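Enoyl-CoA hydratase/isomerase (Mycobacterium abscessus, PDB 3QXZ) probably acts on the double bond of enoyl-CoA thioesters, as a hydratase or isomerase of the crotonase family. Local coordinates at residues T7-E12 against G40-R45; N29-E34 against A87-P92; A144-T149 against E161-G166; T156-E161 against A171-E176. All blocks are in the same frame, centred on the assembly; numbering follows the deposited sequence. Where two conformers were deposited one is given.

Contact 1 of 4, residues T7-E12 against G40-R45. With EDO (1,2-ethanediol), chain I.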
loop_
_atom_site.group_PDB
_atom_site.type_symbol
_atom_site.label_atom_id
_atom_site.label_comp_id
_atom_site.label_asym_id
_atom_site.label_seq_id
_atom_site.Cartn_x
_atom_site.Cartn_y
_atom_site.Cartn_z
ATOM N N THR A 7 -12.084 27.068 18.147
ATOM C CA THR A 7 -12.480 25.677 18.241
ATOM C C THR A 7 -11.786 25.137 19.464
ATOM O O THR A 7 -10.561 25.210 19.579
ATOM C CB THR A 7 -12.071 24.878 16.998
ATOM O OG1 THR A 7 -12.729 25.432 15.854
ATOM C CG2 THR A 7 -12.466 23.396 17.135
ATOM N N GLU A 8 -12.579 24.606 20.381
ATOM C CA GLU A 8 -12.045 24.096 21.639
ATOM C C GLU A 8 -11.748 22.612 21.530
ATOM O O GLU A 8 -12.279 21.942 20.654
ATOM C CB GLU A 8 -13.053 24.312 22.765
ATOM C CG GLU A 8 -13.421 25.764 23.022
ATOM C CD GLU A 8 -14.478 25.899 24.092
ATOM O OE1 GLU A 8 -15.194 24.909 24.375
ATOM O OE2 GLU A 8 -14.601 27.009 24.656
ATOM N N LEU A 9 -10.893 22.118 22.416
ATOM C CA LEU A 9 -10.648 20.688 22.556
ATOM C C LEU A 9 -11.263 20.208 23.859
ATOM O O LEU A 9 -10.874 20.671 24.944
ATOM C CB LEU A 9 -9.146 20.398 22.548
ATOM C CG LEU A 9 -8.713 18.935 22.540
ATOM C CD1 LEU A 9 -9.176 18.250 21.261
ATOM C CD2 LEU A 9 -7.215 18.840 22.686
ATOM N N HIS A 10 -12.224 19.293 23.760
ATOM C CA HIS A 10 -12.832 18.692 24.948
ATOM C C HIS A 10 -12.228 17.314 25.192
ATOM O O HIS A 10 -11.796 16.636 24.254
ATOM C CB HIS A 10 -14.354 18.607 24.804
ATOM C CG HIS A 10 -15.032 19.944 24.714
ATOM N ND1 HIS A 10 -16.377 20.075 24.445
ATOM C CD2 HIS A 10 -14.553 21.206 24.854
ATOM C CE1 HIS A 10 -16.699 21.357 24.434
ATOM N NE2 HIS A 10 -15.611 22.067 24.672
ATOM N N GLU A 11 -12.193 16.902 26.452
ATOM C CA GLU A 11 -11.597 15.638 26.855
ATOM C C GLU A 11 -12.417 14.956 27.942
ATOM O O GLU A 11 -12.845 15.598 28.917
ATOM C CB GLU A 11 -10.162 15.859 27.337
ATOM C CG GLU A 11 -9.452 14.576 27.764
ATOM C CD GLU A 11 -8.060 14.841 28.269
ATOM O OE1 GLU A 11 -7.289 15.530 27.572
ATOM O OE2 GLU A 11 -7.742 14.378 29.382
ATOM N N GLU A 12 -12.641 13.662 27.766
ATOM C CA GLU A 12 -13.313 12.836 28.774
ATOM C C GLU A 12 -12.635 11.483 28.821
ATOM O O GLU A 12 -12.452 10.860 27.772
ATOM C CB GLU A 12 -14.791 12.663 28.417
ATOM C CG GLU A 12 -15.617 11.906 29.459
ATOM C CD GLU A 12 -17.038 11.642 28.978
ATOM O OE1 GLU A 12 -17.673 12.578 28.438
ATOM O OE2 GLU A 12 -17.513 10.497 29.132
ATOM N N GLY A 40 -1.787 18.363 20.359
ATOM C CA GLY A 40 -0.478 17.762 20.571
ATOM C C GLY A 40 -0.203 17.551 22.051
ATOM O O GLY A 40 0.263 16.487 22.463
ATOM N N ALA A 41 -0.509 18.567 22.865
ATOM C CA ALA A 41 -0.297 18.468 24.312
ATOM C C ALA A 41 -1.144 17.363 24.921
ATOM O O ALA A 41 -0.668 16.641 25.792
ATOM C CB ALA A 41 -0.602 19.805 24.992
ATOM N N ALA A 42 -2.385 17.228 24.455
ATOM C CA ALA A 42 -3.287 16.184 24.952
ATOM C C ALA A 42 -2.787 14.799 24.546
ATOM O O ALA A 42 -2.782 13.884 25.364
ATOM C CB ALA A 42 -4.712 16.396 24.459
ATOM N N TYR A 43 -2.362 14.633 23.295
ATOM C CA TYR A 43 -1.771 13.358 22.867
ATOM C C TYR A 43 -0.620 12.955 23.793
ATOM O O TYR A 43 -0.532 11.806 24.216
ATOM C CB TYR A 43 -1.262 13.442 21.432
ATOM C CG TYR A 43 -2.300 13.217 20.369
ATOM C CD1 TYR A 43 -3.437 12.443 20.605
ATOM C CD2 TYR A 43 -2.127 13.761 19.107
ATOM C CE1 TYR A 43 -4.370 12.206 19.597
ATOM C CE2 TYR A 43 -3.071 13.544 18.091
ATOM C CZ TYR A 43 -4.189 12.776 18.360
ATOM O OH TYR A 43 -5.115 12.523 17.366
ATOM N N GLN A 44 0.277 13.890 24.099
ATOM C CA GLN A 44 1.434 13.553 24.919
ATOM C C GLN A 44 1.032 13.150 26.345
ATOM O O GLN A 44 1.489 12.127 26.876
ATOM C CB GLN A 44 2.448 14.699 24.960
ATOM C CG GLN A 44 3.739 14.301 25.708
ATOM C CD GLN A 44 4.475 13.182 24.992
ATOM O OE1 GLN A 44 5.008 13.379 23.897
ATOM N NE2 GLN A 44 4.502 11.989 25.604
ATOM N N ARG A 45 0.149 13.932 26.959
ATOM C CA ARG A 45 -0.281 13.659 28.328
ATOM C C ARG A 45 -1.036 12.333 28.402
ATOM O O ARG A 45 -0.804 11.535 29.313
ATOM C CB ARG A 45 -1.139 14.825 28.840
ATOM C CG ARG A 45 -1.770 14.568 30.195
ATOM C CD ARG A 45 -2.492 15.805 30.726
ATOM N NE ARG A 45 -3.308 16.446 29.699
ATOM C CZ ARG A 45 -4.492 16.002 29.278
ATOM N NH1 ARG A 45 -5.026 14.894 29.796
ATOM N NH2 ARG A 45 -5.135 16.670 28.326
HETATM C C1 EDO I . 5.508 10.628 21.719
HETATM O O1 EDO I . 6.360 11.700 22.146
HETATM C C2 EDO I . 5.640 9.450 22.676
HETATM O O2 EDO I . 4.876 9.702 23.866
#

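Contact 2 of 4, residues N29-E34 against A87-P92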
loop_
_atom_site.group_PDB
_atom_site.type_symbol
_atom_site.label_atom_id
_atom_site.label_comp_id
_atom_site.label_asym_id
_atom_site.label_seq_id
_atom_site.Cartn_x
_atom_site.Cartn_y
_atom_site.Cartn_z
ATOM N N ASN A 29 -16.053 22.969 13.415
ATOM C CA ASN A 29 -14.846 22.565 14.137
ATOM C C ASN A 29 -13.582 22.881 13.354
ATOM O O ASN A 29 -12.686 22.045 13.271
ATOM C CB ASN A 29 -14.898 21.072 14.550
ATOM C CG ASN A 29 -16.276 20.636 15.024
ATOM O OD1 ASN A 29 -16.968 21.374 15.754
ATOM N ND2 ASN A 29 -16.698 19.447 14.611
ATOM N N SER A 30 -13.497 24.094 12.806
ATOM C CA SER A 30 -12.332 24.494 12.015
ATOM C C SER A 30 -11.038 24.353 12.801
ATOM O O SER A 30 -11.015 24.479 14.029
ATOM C CB SER A 30 -12.468 25.931 11.501
ATOM O OG SER A 30 -12.488 26.836 12.593
ATOM N N PHE A 31 -9.964 24.051 12.079
ATOM C CA PHE A 31 -8.649 23.951 12.671
ATOM C C PHE A 31 -8.062 25.330 12.903
ATOM O O PHE A 31 -8.168 26.221 12.051
ATOM C CB PHE A 31 -7.707 23.144 11.775
ATOM C CG PHE A 31 -6.379 22.888 12.402
ATOM C CD1 PHE A 31 -6.230 21.854 13.332
ATOM C CD2 PHE A 31 -5.284 23.682 12.095
ATOM C CE1 PHE A 31 -5.015 21.626 13.948
ATOM C CE2 PHE A 31 -4.053 23.459 12.711
ATOM C CZ PHE A 31 -3.929 22.414 13.633
ATOM N N THR A 32 -7.432 25.487 14.060
ATOM C CA THR A 32 -6.693 26.695 14.410
ATOM C C THR A 32 -5.346 26.307 14.988
ATOM O O THR A 32 -5.169 25.179 15.479
ATOM C CB THR A 32 -7.427 27.553 15.473
ATOM O OG1 THR A 32 -7.457 26.846 16.717
ATOM C CG2 THR A 32 -8.862 27.911 15.018
ATOM N N VAL A 33 -4.416 27.257 14.993
ATOM C CA VAL A 33 -3.084 27.039 15.541
ATOM C C VAL A 33 -3.178 26.601 16.997
ATOM O O VAL A 33 -2.538 25.620 17.402
ATOM C CB VAL A 33 -2.224 28.326 15.451
ATOM C CG1 VAL A 33 -0.853 28.092 16.074
ATOM C CG2 VAL A 33 -2.082 28.787 14.009
ATOM N N GLU A 34 -3.994 27.304 17.773
ATOM C CA GLU A 34 -4.181 26.953 19.182
ATOM C C GLU A 34 -4.780 25.560 19.373
ATOM O O GLU A 34 -4.352 24.821 20.263
ATOM C CB GLU A 34 -4.990 28.031 19.932
ATOM C CG GLU A 34 -5.170 27.771 21.439
ATOM C CD GLU A 34 -3.868 27.735 22.233
ATOM O OE1 GLU A 34 -2.848 28.305 21.797
ATOM O OE2 GLU A 34 -3.869 27.136 23.323
ATOM N N ALA A 87 4.487 23.081 8.904
ATOM C CA ALA A 87 3.365 22.428 8.238
ATOM C C ALA A 87 2.849 21.210 9.011
ATOM O O ALA A 87 1.884 20.572 8.571
ATOM C CB ALA A 87 3.730 22.044 6.787
ATOM N N SER A 88 3.468 20.918 10.157
ATOM C CA SER A 88 3.032 19.869 11.087
ATOM C C SER A 88 2.622 20.527 12.424
ATOM O O SER A 88 3.395 20.521 13.382
ATOM C CB SER A 88 4.139 18.840 11.306
ATOM O OG SER A 88 4.263 17.984 10.172
ATOM N N PRO A 89 1.410 21.091 12.483
ATOM C CA PRO A 89 0.990 21.879 13.661
ATOM C C PRO A 89 0.506 21.043 14.850
ATOM O O PRO A 89 0.137 21.605 15.892
ATOM C CB PRO A 89 -0.164 22.700 13.112
ATOM C CG PRO A 89 -0.771 21.823 12.076
ATOM C CD PRO A 89 0.410 21.173 11.404
ATOM N N VAL A 90 0.524 19.719 14.725
ATOM C CA VAL A 90 0.177 18.845 15.842
ATOM C C VAL A 90 1.365 17.942 16.109
ATOM O O VAL A 90 1.714 17.107 15.257
ATOM C CB VAL A 90 -1.090 18.021 15.553
ATOM C CG1 VAL A 90 -1.344 17.022 16.679
ATOM C CG2 VAL A 90 -2.282 18.937 15.362
ATOM N N GLN A 91 2.001 18.128 17.257
ATOM C CA GLN A 91 3.177 17.371 17.649
ATOM C C GLN A 91 3.047 17.044 19.137
ATOM O O GLN A 91 2.743 17.923 19.948
ATOM C CB GLN A 91 4.452 18.178 17.365
ATOM C CG GLN A 91 4.650 18.457 15.867
ATOM C CD GLN A 91 5.901 19.256 15.569
ATOM O OE1 GLN A 91 6.977 18.962 16.085
ATOM N NE2 GLN A 91 5.770 20.263 14.712
ATOM N N PRO A 92 3.235 15.768 19.517
ATOM C CA PRO A 92 3.540 14.631 18.651
ATOM C C PRO A 92 2.352 14.249 17.781
ATOM O O PRO A 92 1.189 14.601 18.097
ATOM C CB PRO A 92 3.799 13.504 19.651
ATOM C CG PRO A 92 2.955 13.852 20.817
ATOM C CD PRO A 92 3.102 15.357 20.921
HETATM O O HOH W 1 -0.465 24.527 15.995
#

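Contact 3 of 4, residues A144-T149 against E161-G166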
loop_
_atom_site.group_PDB
_atom_site.type_symbol
_atom_site.label_atom_id
_atom_site.label_comp_id
_atom_site.label_asym_id
_atom_site.label_seq_id
_atom_site.Cartn_x
_atom_site.Cartn_y
_atom_site.Cartn_z
ATOM N N ALA A 144 0.709 18.298 7.338
ATOM C CA ALA A 144 0.681 17.308 8.424
ATOM C C ALA A 144 1.051 15.909 7.922
ATOM O O ALA A 144 0.397 14.914 8.258
ATOM C CB ALA A 144 -0.681 17.294 9.094
ATOM N N LEU A 145 2.108 15.854 7.114
ATOM C CA LEU A 145 2.694 14.590 6.657
ATOM C C LEU A 145 1.792 13.799 5.702
ATOM O O LEU A 145 2.051 12.607 5.458
ATOM C CB LEU A 145 3.186 13.710 7.852
ATOM C CG LEU A 145 4.624 14.034 8.249
ATOM C CD1 LEU A 145 4.975 13.349 9.570
ATOM C CD2 LEU A 145 5.571 13.528 7.162
ATOM N N ALA A 146 0.796 14.440 5.083
ATOM C CA ALA A 146 -0.033 13.711 4.123
ATOM C C ALA A 146 0.764 13.105 2.982
ATOM O O ALA A 146 0.371 12.066 2.428
ATOM C CB ALA A 146 -1.091 14.622 3.556
ATOM N N HIS A 147 1.878 13.719 2.578
ATOM C CA HIS A 147 2.696 13.152 1.486
ATOM C C HIS A 147 3.278 11.778 1.849
ATOM O O HIS A 147 3.680 11.039 0.949
ATOM C CB HIS A 147 3.861 14.084 1.091
ATOM C CG HIS A 147 3.443 15.422 0.536
ATOM N ND1 HIS A 147 3.125 16.497 1.342
ATOM C CD2 HIS A 147 3.344 15.865 -0.743
ATOM C CE1 HIS A 147 2.827 17.546 0.576
ATOM N NE2 HIS A 147 2.946 17.191 -0.695
ATOM N N TRP A 148 3.379 11.511 3.154
ATOM C CA TRP A 148 3.939 10.285 3.695
ATOM C C TRP A 148 2.856 9.304 4.175
ATOM O O TRP A 148 2.936 8.092 3.890
ATOM C CB TRP A 148 4.876 10.697 4.855
ATOM C CG TRP A 148 5.620 9.596 5.547
ATOM C CD1 TRP A 148 6.823 9.069 5.186
ATOM C CD2 TRP A 148 5.200 8.899 6.714
ATOM N NE1 TRP A 148 7.154 8.039 6.051
ATOM C CE2 TRP A 148 6.193 7.932 7.007
ATOM C CE3 TRP A 148 4.100 9.015 7.564
ATOM C CZ2 TRP A 148 6.096 7.071 8.104
ATOM C CZ3 TRP A 148 4.017 8.158 8.665
ATOM C CH2 TRP A 148 5.020 7.205 8.913
ATOM N N THR A 149 1.838 9.795 4.879
ATOM C CA THR A 149 0.799 8.891 5.391
ATOM C C THR A 149 -0.060 8.358 4.251
ATOM O O THR A 149 -0.431 7.174 4.250
ATOM C CB THR A 149 -0.136 9.576 6.394
ATOM O OG1 THR A 149 -0.697 10.735 5.753
ATOM C CG2 THR A 149 0.596 9.973 7.693
ATOM N N GLU A 161 -3.916 11.316 -7.038
ATOM C CA GLU A 161 -5.186 11.925 -7.443
ATOM C C GLU A 161 -5.704 12.831 -6.321
ATOM O O GLU A 161 -6.076 13.985 -6.571
ATOM C CB GLU A 161 -6.211 10.833 -7.714
ATOM C CG GLU A 161 -7.574 11.370 -8.102
ATOM C CD GLU A 161 -8.623 10.283 -8.246
ATOM O OE1 GLU A 161 -8.306 9.087 -8.274
ATOM O OE2 GLU A 161 -9.808 10.656 -8.291
ATOM N N LEU A 162 -5.749 12.353 -5.078
ATOM C CA LEU A 162 -6.322 13.152 -4.004
ATOM C C LEU A 162 -5.466 14.388 -3.728
ATOM O O LEU A 162 -6.018 15.475 -3.500
ATOM C CB LEU A 162 -6.524 12.302 -2.743
ATOM C CG LEU A 162 -7.470 11.110 -2.927
ATOM C CD1 LEU A 162 -7.708 10.388 -1.595
ATOM C CD2 LEU A 162 -8.808 11.542 -3.554
ATOM N N LEU A 163 -4.139 14.259 -3.779
ATOM C CA LEU A 163 -3.259 15.405 -3.434
ATOM C C LEU A 163 -3.082 16.402 -4.570
ATOM O O LEU A 163 -3.002 17.615 -4.319
ATOM C CB LEU A 163 -1.893 14.911 -2.972
ATOM C CG LEU A 163 -1.920 13.984 -1.746
ATOM C CD1 LEU A 163 -0.481 13.653 -1.358
ATOM C CD2 LEU A 163 -2.692 14.612 -0.585
ATOM N N LEU A 164 -3.011 15.926 -5.811
ATOM C CA LEU A 164 -2.749 16.803 -6.952
ATOM C C LEU A 164 -4.019 17.435 -7.484
ATOM O O LEU A 164 -3.950 18.521 -8.076
ATOM C CB LEU A 164 -2.027 16.053 -8.077
ATOM C CG LEU A 164 -0.631 15.516 -7.783
ATOM C CD1 LEU A 164 -0.066 14.753 -8.947
ATOM C CD2 LEU A 164 0.322 16.676 -7.421
ATOM N N THR A 165 -5.168 16.787 -7.331
ATOM C CA THR A 165 -6.411 17.405 -7.804
ATOM C C THR A 165 -7.176 18.065 -6.667
ATOM O O THR A 165 -8.000 18.940 -6.923
ATOM C CB THR A 165 -7.375 16.422 -8.528
ATOM O OG1 THR A 165 -7.966 15.511 -7.589
ATOM C CG2 THR A 165 -6.688 15.666 -9.650
ATOM N N GLY A 166 -6.966 17.636 -5.414
ATOM C CA GLY A 166 -7.773 18.136 -4.302
ATOM C C GLY A 166 -9.232 17.716 -4.333
ATOM O O GLY A 166 -10.057 18.297 -3.612
#

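Contact 4 of 4, residues T156-E161 against A171-E176. With K (potassium ion), chain E.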
loop_
_atom_site.group_PDB
_atom_site.type_symbol
_atom_site.label_atom_id
_atom_site.label_comp_id
_atom_site.label_asym_id
_atom_site.label_seq_id
_atom_site.Cartn_x
_atom_site.Cartn_y
_atom_site.Cartn_z
ATOM N N THR A 156 0.267 4.836 -4.545
ATOM C CA THR A 156 0.680 6.135 -5.068
ATOM C C THR A 156 -0.323 6.798 -5.997
ATOM O O THR A 156 -0.365 8.031 -6.049
ATOM C CB THR A 156 2.025 6.086 -5.796
ATOM O OG1 THR A 156 1.937 5.199 -6.913
ATOM C CG2 THR A 156 3.148 5.680 -4.852
ATOM N N ALA A 157 -1.121 6.013 -6.713
ATOM C CA ALA A 157 -2.051 6.601 -7.690
ATOM C C ALA A 157 -3.234 7.270 -7.037
ATOM O O ALA A 157 -3.588 8.414 -7.387
ATOM C CB ALA A 157 -2.518 5.540 -8.700
ATOM N N VAL A 158 -3.866 6.576 -6.099
ATOM C CA VAL A 158 -4.955 7.202 -5.342
ATOM C C VAL A 158 -4.405 8.409 -4.578
ATOM O O VAL A 158 -5.047 9.465 -4.524
ATOM C CB VAL A 158 -5.702 6.203 -4.436
ATOM C CG1 VAL A 158 -6.791 6.919 -3.637
ATOM C CG2 VAL A 158 -6.359 5.089 -5.290
ATOM N N ALA A 159 -3.205 8.278 -3.996
ATOM C CA ALA A 159 -2.608 9.415 -3.296
ATOM C C ALA A 159 -2.380 10.590 -4.237
ATOM O O ALA A 159 -2.740 11.724 -3.899
ATOM C CB ALA A 159 -1.312 9.009 -2.622
ATOM N N ALA A 160 -1.816 10.336 -5.416
ATOM C CA ALA A 160 -1.561 11.427 -6.362
ATOM C C ALA A 160 -2.869 12.097 -6.768
ATOM O O ALA A 160 -2.933 13.330 -6.881
ATOM C CB ALA A 160 -0.806 10.892 -7.582
ATOM N N GLU A 161 -3.916 11.316 -7.038
ATOM C CA GLU A 161 -5.186 11.925 -7.443
ATOM C C GLU A 161 -5.704 12.831 -6.321
ATOM O O GLU A 161 -6.076 13.985 -6.571
ATOM C CB GLU A 161 -6.211 10.833 -7.714
ATOM C CG GLU A 161 -7.574 11.370 -8.102
ATOM C CD GLU A 161 -8.623 10.283 -8.246
ATOM O OE1 GLU A 161 -8.306 9.087 -8.274
ATOM O OE2 GLU A 161 -9.808 10.656 -8.291
ATOM N N ALA A 171 -16.875 8.380 1.808
ATOM C CA ALA A 171 -16.492 7.393 2.818
ATOM C C ALA A 171 -16.311 6.001 2.233
ATOM O O ALA A 171 -15.377 5.272 2.593
ATOM C CB ALA A 171 -17.532 7.341 3.937
ATOM N N GLN A 172 -17.213 5.623 1.324
ATOM C CA GLN A 172 -17.118 4.304 0.679
ATOM C C GLN A 172 -15.819 4.147 -0.121
ATOM O O GLN A 172 -15.162 3.116 -0.043
ATOM C CB GLN A 172 -18.366 3.996 -0.185
ATOM C CG GLN A 172 -18.307 2.648 -0.920
ATOM C CD GLN A 172 -18.324 1.425 0.002
ATOM O OE1 GLN A 172 -18.788 1.487 1.155
ATOM N NE2 GLN A 172 -17.827 0.295 -0.514
ATOM N N ARG A 173 -15.457 5.168 -0.898
ATOM C CA ARG A 173 -14.201 5.084 -1.621
ATOM C C ARG A 173 -13.003 5.059 -0.664
ATOM O O ARG A 173 -12.025 4.364 -0.936
ATOM C CB ARG A 173 -14.058 6.187 -2.663
ATOM C CG ARG A 173 -12.938 5.894 -3.638
ATOM C CD ARG A 173 -12.649 7.064 -4.537
ATOM N NE ARG A 173 -11.512 6.726 -5.376
ATOM C CZ ARG A 173 -10.819 7.612 -6.077
ATOM N NH1 ARG A 173 -11.142 8.907 -6.014
ATOM N NH2 ARG A 173 -9.796 7.194 -6.822
ATOM N N ALA A 174 -13.102 5.764 0.463
ATOM C CA ALA A 174 -12.043 5.715 1.471
ATOM C C ALA A 174 -11.843 4.295 1.994
ATOM O O ALA A 174 -10.701 3.852 2.195
ATOM C CB ALA A 174 -12.351 6.681 2.591
ATOM N N VAL A 175 -12.931 3.557 2.216
ATOM C CA VAL A 175 -12.802 2.171 2.650
ATOM C C VAL A 175 -12.261 1.295 1.529
ATOM O O VAL A 175 -11.359 0.490 1.755
ATOM C CB VAL A 175 -14.155 1.606 3.153
ATOM C CG1 VAL A 175 -14.043 0.132 3.474
ATOM C CG2 VAL A 175 -14.642 2.384 4.359
ATOM N N GLU A 176 -12.794 1.456 0.315
ATOM C CA GLU A 176 -12.370 0.631 -0.832
ATOM C C GLU A 176 -10.873 0.749 -1.103
ATOM O O GLU A 176 -10.225 -0.222 -1.473
ATOM C CB GLU A 176 -13.139 1.017 -2.102
ATOM C CG GLU A 176 -14.616 0.624 -2.047
ATOM C CD GLU A 176 -15.447 1.294 -3.116
ATOM O OE1 GLU A 176 -14.900 2.163 -3.838
ATOM O OE2 GLU A 176 -16.657 0.952 -3.220
HETATM K K K E . -8.197 -2.100 -2.283
HETATM O O HOH W 2 -7.655 0.104 -3.900
HETATM O O HOH W 3 -6.713 -4.445 -2.893
HETATM O O HOH W 4 -8.280 -1.547 0.473
#

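Contact 1 of 4, residues T7-E12 against G40-R45
Glu11 and Arg45 meet head-on in a salt bridge between the edge strand 8-14 and the helix 33-48 that packs on it. From its CB, which is directed at the helix, Glu11 runs out almost straight: CG lies anti to the backbone N (chi1 -179°), and the next torsion is extended as well, which carries the carboxylate to the helix; Leu20 and Leu46 touch the side chain. CD arrives at the edge of the Arg45 guanidinium, in its plane. Beyond it the two oxygens part. OE1 of Glu11 takes NH2 of Arg45 at 2.6 Å and also lies 4.1 Å from CB of Ala42, while OE2 of Glu11 receives NH1 of Arg45 at 2.8 Å. Both oxygens use their syn lone pairs, and with carboxylate and guanidinium planes only 23° apart the two groups form a nearly flat, end-on bidentate pair. Arg45 reaches this position by a bend at chi3 (45°).

The pairing belongs to the sheet layer of the crotonase fold, where helix 33-48 packs on one face of the sheet, running nearly parallel to strand 8-14; the axes of segments 8-12 and 40-45 approach to 10.7 Å. One turn earlier in the helix, CB of Ala42 packs at 3.9 Å against CD2 of Leu9, and Leu20 also touches this alanine. On the strand's other face, His10 NE2 donates to Glu8 OE1 at 2.9 Å in the ring plane, and the His10 ring stacks on His23.

Contact 2 of 4, residues N29-E34 against A87-P92
Phe31 sits in an extended backbone just ahead of helix 33-48, and faces Pro89 and Val90 in an irregular loop, with a cis peptide before Pro92. Within the crotonase fold this joins the start of the helix to the loop between strands 54-59 and 101-105, with helix 112-117, whose counterpart in relatives begins at the oxyanion hole, packed against both. Phe31 carries the contact. Its CG is anti to the backbone N (chi1 -174°), which sends the ring out toward the loop, and a backbone hydrogen bond between Phe31 and Gly67 helps to hold its base.

The far end of the ring does the touching. CZ of Phe31 lies 3.6 Å from CG of Pro89, and its CE2 is 3.7 Å from the same carbon, the proline ring approaching at a slant. Val90 instead comes to the ring's edge, near its plane, with CG2 4.1 Å from CE1 of Phe31. Ile112 and Leu116 add further apolar surface, as both touch the Phe31 ring. The loop has a brace of its own: NE2 of Gln91 donates to O of Ser88 at 2.7 Å, in the carbonyl plane. No direct hydrogen bond crosses between the two segments, but one water spans them, giving one hydrogen to O of Val33 at 2.7 Å and the other to O of Pro89 at 3.0 Å.

Contact 3 of 4, residues A144-T149 against E161-G166
Leu163 is the residue through which helix 151-165 meets Ala146 and His147 of the short helix 146-149. The segment 161-166 begins with Glu161, on the helix one turn ahead of Thr165. Leu162 turns to Phe169 instead. At Leu163, CG lies beside the backbone N (chi1 -59°), and the two methyls divide the work: CD2 of Leu163 packs against CB of Ala146 at 4.4 Å, while CD1 of Leu163 rests 4.2 Å from O of Ala146 and 4.3 Å from CA of His147. The imidazole slants past CD1, and its polar end serves another partner, ND1 hydrogen-bonded to Glu233 OE2 of the second subunit. Leu164 packs on Ala209 of that same subunit. Next comes Thr165, whose OG1 donates to O of Glu161 at 2.6 Å, reaching it from the face of the carbonyl plane opposite to its own N, which binds the same oxygen. Gly166 then leaves the helix with positive phi. The result is a small van der Waals contact with no hydrogen bond across it, buried at the face of the crotonase fold that packs against a neighbouring subunit of the trimer.

Contact 4 of 4, residues T156-E161 against A171-E176
Arg173 and Glu161 form a salt bridge at the subunit interface of the crotonase-type trimer, tying helix 171-177 to helix 151-165 close to a potassium site shared by three chains. Arg173 has two conformers; in the one described, with CG anti to the backbone N (chi1 -165°) and the chain extended as far as NE, the guanidinium is carried across to the other helix. It grips the carboxylate end-on with two nitrogens: NH2 of Arg173 donates to OE1 of Glu161 at 2.8 Å, almost straight at 178°, and NH1 of Arg173 to OE2 of Glu161 at 3.2 Å. The carboxylate is turned 44° from the guanidinium plane, so the fit is twisted: OE1 is met on its syn side but out of plane, and OE2 from above the carboxylate. OE1 is held a second time, by ND2 of Asn181 of the second subunit, which links this charge pair, whose glutamate is buried, to the interface. CG2 of Val158 lies 4.3 Å from NH2 of Arg173.

Next to Arg173, NE2 of Gln172 donates to OE2 of Glu176 at 3.0 Å, one turn down its own helix. The backbone of Glu176 serves the metal. Its O binds the potassium ion at 2.9 Å, beside three waters and the Glu176 O atoms of the two other subunits.

Overall arrangement
Contacts 1 and 2 share helix 33-48, their centres 11 Å apart; OG1 of Thr7 meets O of Ser30 at 2.7 Å, probably in a hydrogen bond. Contacts 3 and 4 share helix 151-165 and Glu161, with centres 10 Å apart. The two pairs are joined through contacts 2 and 3, where O of Ala87 and N of Ala144 are 2.8 Å apart. Contacts 1 and 4 lie on opposite sides of the chain's centre, about 29 Å between centres. Each has potassium in its neighbourhood: the ion bound by Leu46, Asp47, Asp49, Val52 and Thr99 is about 9 Å from the Arg45 side chain, and another lies at contact 4. Contacts 2, 3 and 4 all touch the second subunit.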